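Long-range contact in 432aa long hypothetical deoxyribodipyrimidine photolyase (Sulfolobus tokodaii, PDB 2E0I), which probably repairs ultraviolet-damaged DNA by splitting cyclobutane pyrimidine dimers with light, using bound FAD: residues F143-V152 with R242-L252. Residues are numbered along the deposited sequence; the frame is centred on the assembly and turned at random.
With FAD (flavin-adenine dinucleotide), chain E.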
# COMPACT_ATOMS: atom_id res chain seq x y z
N PHE A 143 -0.90 0.99 -21.37
CA PHE A 143 -2.07 0.66 -20.55
C PHE A 143 -3.01 1.84 -20.33
O PHE A 143 -4.22 1.75 -20.57
CB PHE A 143 -1.61 0.12 -19.19
CG PHE A 143 -2.71 -0.06 -18.20
CD1 PHE A 143 -3.67 -1.05 -18.38
CD2 PHE A 143 -2.80 0.77 -17.09
CE1 PHE A 143 -4.71 -1.21 -17.47
CE2 PHE A 143 -3.84 0.62 -16.16
CZ PHE A 143 -4.79 -0.37 -16.35
N TYR A 144 -2.45 2.94 -19.85
CA TYR A 144 -3.21 4.15 -19.57
C TYR A 144 -3.94 4.69 -20.79
O TYR A 144 -5.15 4.91 -20.74
CB TYR A 144 -2.27 5.23 -19.00
CG TYR A 144 -2.98 6.52 -18.63
CD1 TYR A 144 -4.02 6.52 -17.70
CD2 TYR A 144 -2.60 7.73 -19.20
CE1 TYR A 144 -4.68 7.69 -17.36
CE2 TYR A 144 -3.25 8.91 -18.87
CZ TYR A 144 -4.29 8.89 -17.95
OH TYR A 144 -4.95 10.06 -17.62
N ASN A 145 -3.21 4.90 -21.88
CA ASN A 145 -3.82 5.42 -23.10
C ASN A 145 -4.99 4.59 -23.58
O ASN A 145 -6.00 5.13 -24.01
CB ASN A 145 -2.78 5.50 -24.21
CG ASN A 145 -1.68 6.48 -23.90
OD1 ASN A 145 -0.74 6.63 -24.68
ND2 ASN A 145 -1.78 7.15 -22.75
N GLU A 146 -4.87 3.27 -23.50
CA GLU A 146 -5.93 2.38 -23.95
C GLU A 146 -7.11 2.33 -22.97
O GLU A 146 -8.27 2.47 -23.37
CB GLU A 146 -5.35 0.96 -24.19
CG GLU A 146 -6.32 -0.07 -24.81
CD GLU A 146 -5.62 -1.27 -25.50
OE1 GLU A 146 -6.31 -2.26 -25.82
OE2 GLU A 146 -4.38 -1.24 -25.73
N VAL A 147 -6.82 2.17 -21.69
CA VAL A 147 -7.87 2.05 -20.69
C VAL A 147 -8.53 3.36 -20.20
O VAL A 147 -9.70 3.36 -19.82
CB VAL A 147 -7.35 1.25 -19.47
CG1 VAL A 147 -6.58 2.17 -18.51
CG2 VAL A 147 -8.50 0.55 -18.78
N SER A 148 -7.79 4.46 -20.23
CA SER A 148 -8.35 5.74 -19.78
C SER A 148 -9.51 6.20 -20.67
O SER A 148 -10.32 7.03 -20.26
CB SER A 148 -7.27 6.82 -19.74
OG SER A 148 -6.84 7.16 -21.04
N LYS A 149 -9.58 5.67 -21.88
CA LYS A 149 -10.64 6.04 -22.79
C LYS A 149 -11.94 5.43 -22.30
O LYS A 149 -13.03 5.89 -22.65
CB LYS A 149 -10.33 5.54 -24.20
CG LYS A 149 -9.10 6.17 -24.84
CD LYS A 149 -8.74 5.45 -26.14
CE LYS A 149 -7.43 5.94 -26.73
NZ LYS A 149 -6.77 4.86 -27.53
N VAL A 150 -11.84 4.39 -21.48
CA VAL A 150 -13.02 3.73 -20.94
C VAL A 150 -13.65 4.62 -19.86
O VAL A 150 -12.95 5.37 -19.18
CB VAL A 150 -12.67 2.39 -20.29
CG1 VAL A 150 -13.94 1.63 -19.96
CG2 VAL A 150 -11.77 1.60 -21.20
N LYS A 151 -14.96 4.52 -19.70
CA LYS A 151 -15.63 5.34 -18.71
C LYS A 151 -15.68 4.69 -17.35
O LYS A 151 -16.14 3.56 -17.21
CB LYS A 151 -17.05 5.65 -19.13
CG LYS A 151 -17.61 6.85 -18.42
CD LYS A 151 -18.99 6.60 -17.88
CE LYS A 151 -19.49 7.86 -17.18
NZ LYS A 151 -20.73 7.60 -16.43
N VAL A 152 -15.20 5.41 -16.34
CA VAL A 152 -15.20 4.91 -14.97
C VAL A 152 -16.62 4.88 -14.43
O VAL A 152 -17.37 5.84 -14.59
CB VAL A 152 -14.35 5.82 -14.07
CG1 VAL A 152 -14.41 5.32 -12.64
CG2 VAL A 152 -12.91 5.88 -14.59
N ARG A 242 -3.81 10.23 -13.59
CA ARG A 242 -2.91 9.29 -14.23
C ARG A 242 -2.20 8.49 -13.15
O ARG A 242 -1.99 7.28 -13.30
CB ARG A 242 -1.87 10.01 -15.09
CG ARG A 242 -1.25 9.12 -16.18
CD ARG A 242 -0.07 9.81 -16.86
NE ARG A 242 0.96 10.10 -15.89
CZ ARG A 242 1.29 11.31 -15.43
NH1 ARG A 242 2.25 11.41 -14.52
NH2 ARG A 242 0.70 12.41 -15.88
N GLU A 243 -1.84 9.14 -12.05
CA GLU A 243 -1.15 8.42 -11.00
C GLU A 243 -2.09 7.45 -10.29
O GLU A 243 -1.67 6.43 -9.77
CB GLU A 243 -0.47 9.40 -10.03
CG GLU A 243 0.98 9.66 -10.47
CD GLU A 243 1.69 10.75 -9.67
OE1 GLU A 243 1.61 10.73 -8.42
OE2 GLU A 243 2.34 11.61 -10.32
N LEU A 244 -3.37 7.77 -10.29
CA LEU A 244 -4.34 6.90 -9.65
C LEU A 244 -4.36 5.58 -10.43
O LEU A 244 -4.53 4.51 -9.86
CB LEU A 244 -5.72 7.54 -9.71
CG LEU A 244 -6.66 7.30 -8.54
CD1 LEU A 244 -5.97 7.66 -7.23
CD2 LEU A 244 -7.90 8.15 -8.73
N TYR A 245 -4.17 5.69 -11.74
CA TYR A 245 -4.17 4.53 -12.62
C TYR A 245 -2.95 3.64 -12.39
O TYR A 245 -2.94 2.49 -12.83
CB TYR A 245 -4.25 4.97 -14.09
CG TYR A 245 -5.68 5.13 -14.60
CD1 TYR A 245 -6.46 4.01 -14.88
CD2 TYR A 245 -6.25 6.40 -14.78
CE1 TYR A 245 -7.78 4.14 -15.31
CE2 TYR A 245 -7.57 6.55 -15.22
CZ TYR A 245 -8.34 5.41 -15.48
OH TYR A 245 -9.67 5.52 -15.88
N TRP A 246 -1.94 4.14 -11.70
CA TRP A 246 -0.76 3.32 -11.43
C TRP A 246 -1.08 2.22 -10.43
O TRP A 246 -0.38 1.21 -10.36
CB TRP A 246 0.40 4.15 -10.91
CG TRP A 246 1.28 4.67 -12.00
CD1 TRP A 246 1.25 5.91 -12.56
CD2 TRP A 246 2.33 3.96 -12.67
NE1 TRP A 246 2.22 6.02 -13.53
CE2 TRP A 246 2.89 4.84 -13.61
CE3 TRP A 246 2.85 2.67 -12.56
CZ2 TRP A 246 3.95 4.47 -14.44
CZ3 TRP A 246 3.90 2.30 -13.39
CH2 TRP A 246 4.44 3.20 -14.31
N ARG A 247 -2.14 2.43 -9.66
CA ARG A 247 -2.57 1.43 -8.70
C ARG A 247 -3.14 0.24 -9.43
O ARG A 247 -2.83 -0.91 -9.11
CB ARG A 247 -3.66 2.00 -7.82
CG ARG A 247 -3.21 3.03 -6.87
CD ARG A 247 -4.01 2.89 -5.61
NE ARG A 247 -3.16 3.28 -4.51
CZ ARG A 247 -2.88 2.57 -3.43
NH1 ARG A 247 -3.37 1.36 -3.19
NH2 ARG A 247 -2.06 3.10 -2.57
N ASP A 248 -4.00 0.52 -10.40
CA ASP A 248 -4.62 -0.54 -11.20
C ASP A 248 -3.55 -1.30 -11.95
O ASP A 248 -3.55 -2.54 -11.98
CB ASP A 248 -5.61 0.05 -12.20
CG ASP A 248 -6.99 0.30 -11.60
OD1 ASP A 248 -7.09 0.98 -10.55
OD2 ASP A 248 -7.97 -0.19 -12.20
N PHE A 249 -2.62 -0.56 -12.56
CA PHE A 249 -1.56 -1.18 -13.33
C PHE A 249 -0.76 -2.21 -12.55
O PHE A 249 -0.61 -3.36 -12.98
CB PHE A 249 -0.61 -0.15 -13.88
CG PHE A 249 0.45 -0.74 -14.76
CD1 PHE A 249 0.12 -1.25 -16.01
CD2 PHE A 249 1.76 -0.85 -14.32
CE1 PHE A 249 1.08 -1.87 -16.81
CE2 PHE A 249 2.73 -1.47 -15.10
CZ PHE A 249 2.39 -1.98 -16.35
N PHE A 250 -0.22 -1.81 -11.41
CA PHE A 250 0.57 -2.74 -10.63
C PHE A 250 -0.24 -3.90 -10.06
O PHE A 250 0.25 -5.02 -9.99
CB PHE A 250 1.31 -2.01 -9.52
CG PHE A 250 2.53 -1.26 -9.99
CD1 PHE A 250 3.49 -1.89 -10.78
CD2 PHE A 250 2.73 0.06 -9.62
CE1 PHE A 250 4.63 -1.21 -11.20
CE2 PHE A 250 3.88 0.75 -10.04
CZ PHE A 250 4.83 0.11 -10.83
N THR A 251 -1.47 -3.63 -9.67
CA THR A 251 -2.35 -4.67 -9.13
C THR A 251 -2.59 -5.74 -10.20
O THR A 251 -2.40 -6.93 -9.94
CB THR A 251 -3.71 -4.08 -8.71
OG1 THR A 251 -3.52 -3.21 -7.59
CG2 THR A 251 -4.71 -5.18 -8.36
N LEU A 252 -3.01 -5.30 -11.39
CA LEU A 252 -3.28 -6.20 -12.51
C LEU A 252 -2.00 -6.89 -12.97
O LEU A 252 -2.01 -8.07 -13.32
CB LEU A 252 -3.91 -5.41 -13.65
CG LEU A 252 -5.36 -4.99 -13.39
CD1 LEU A 252 -5.88 -4.20 -14.56
CD2 LEU A 252 -6.22 -6.23 -13.17
PA FAD E . 0.58 11.50 -3.90
O1A FAD E . -0.15 12.57 -3.19
O2A FAD E . 1.47 11.70 -5.06
O5B FAD E . -0.71 10.93 -4.67
C5B FAD E . -0.60 10.22 -5.90
C4B FAD E . -1.52 9.00 -5.89
O4B FAD E . -1.42 8.25 -7.11
C3B FAD E . -1.11 8.06 -4.75
O3B FAD E . -1.92 8.34 -3.61
C2B FAD E . -1.54 6.71 -5.33
O2B FAD E . -2.96 6.59 -5.26
C1B FAD E . -1.09 6.89 -6.78
N9A FAD E . 0.37 6.68 -6.94
C8A FAD E . 1.31 7.63 -6.97
N7A FAD E . 2.49 7.07 -7.22
C5A FAD E . 2.30 5.76 -7.35
C6A FAD E . 3.13 4.67 -7.60
N6A FAD E . 4.43 4.84 -7.81
N1A FAD E . 2.60 3.44 -7.64
C2A FAD E . 1.30 3.24 -7.45
N3A FAD E . 0.49 4.25 -7.21
C4A FAD E . 0.95 5.51 -7.16
N1 FAD E . 1.95 2.93 -2.60
C2 FAD E . 1.05 2.21 -1.81
O2 FAD E . -0.12 2.58 -1.69
N3 FAD E . 1.49 1.09 -1.09
C4 FAD E . 2.84 0.71 -1.16
O4 FAD E . 3.21 -0.30 -0.58
C4X FAD E . 3.73 1.44 -1.94
N5 FAD E . 5.09 1.10 -1.94
C5X FAD E . 6.00 1.81 -2.73
C6 FAD E . 7.34 1.44 -2.73
C7 FAD E . 8.24 2.11 -3.54
C7M FAD E . 9.71 1.66 -3.53
C8 FAD E . 7.81 3.16 -4.35
C8M FAD E . 8.78 3.90 -5.27
C9 FAD E . 6.47 3.52 -4.35
C9A FAD E . 5.55 2.85 -3.55
N10 FAD E . 4.18 3.19 -3.55
C10 FAD E . 3.30 2.55 -2.67
C1' FAD E . 3.68 4.26 -4.46
C2' FAD E . 3.65 5.69 -3.93
O2' FAD E . 4.94 6.07 -3.43
C3' FAD E . 2.58 5.91 -2.85
O3' FAD E . 1.32 5.48 -3.36
C4' FAD E . 2.47 7.38 -2.46
O4' FAD E . 3.74 7.86 -2.00
C5' FAD E . 1.43 7.58 -1.36
O5' FAD E . 1.39 8.94 -0.92
P FAD E . 0.33 10.00 -1.51
O1P FAD E . -1.01 9.38 -1.45
O2P FAD E . 0.55 11.28 -0.81
O3P FAD E . 0.77 10.13 -3.06
O HOH W 1 -10.09 7.74 -17.33
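Tyr144 meets residues 242-252 on two sides of its ring at once. Over one face lies the aliphatic chain of Arg242, whose CG stands 3.5 Å from the ring centroid in a CH-pi contact; Ser148 CB covers the opposite face. The ring edge is turned toward the face of Tyr245 in an offset edge-to-face pair, with planes 60° apart and centroids separated by 5.3 Å. With CG anti to the backbone N (chi1 -178°), the Tyr144 side chain carries its ring out to lie with one face against Arg242 and its edge toward Tyr245. Replacement by an alanine would probably leave the Arg242 methylenes and the Tyr245 ring without their aromatic neighbour, opening a gap into which Tyr245 could turn.

Tyr245 reaches past Val147, whose CG1 lies 3.9 Å from its CE1, toward the type I turn from Val147 to Val150. Its OH lies 3.5 Å from Val152 CG2, beyond the turn, and a water 2.7 Å from Tyr245 OH links it to the carbonyl oxygen of Ser148. The guanidinium of Arg242 takes no part in this packing and pairs instead with Glu239.

Farther along, Phe143 enters as a knob into a hole formed by Tyr245, Asp248, Phe249 and Leu252. Its CD2 comes 3.7 Å from Phe249 CD1, the two rings oblique to each other. Asp248 OD2, at the wall of this hole, accepts hydrogen bonds from the backbone N of Leu129 and of Thr130.

The axes of segments 143-147 and 242-252 run at 101° to each other. Helix 238-256 lines an FAD pocket with Glu243, Leu244, Trp246, Arg247 and Phe250, while its Arg242, Tyr245, Asp248, Phe249 and Leu252 meet residues 143-152, joining the N-terminal photolyase family region to the FAD-binding domain characteristic of photolyases.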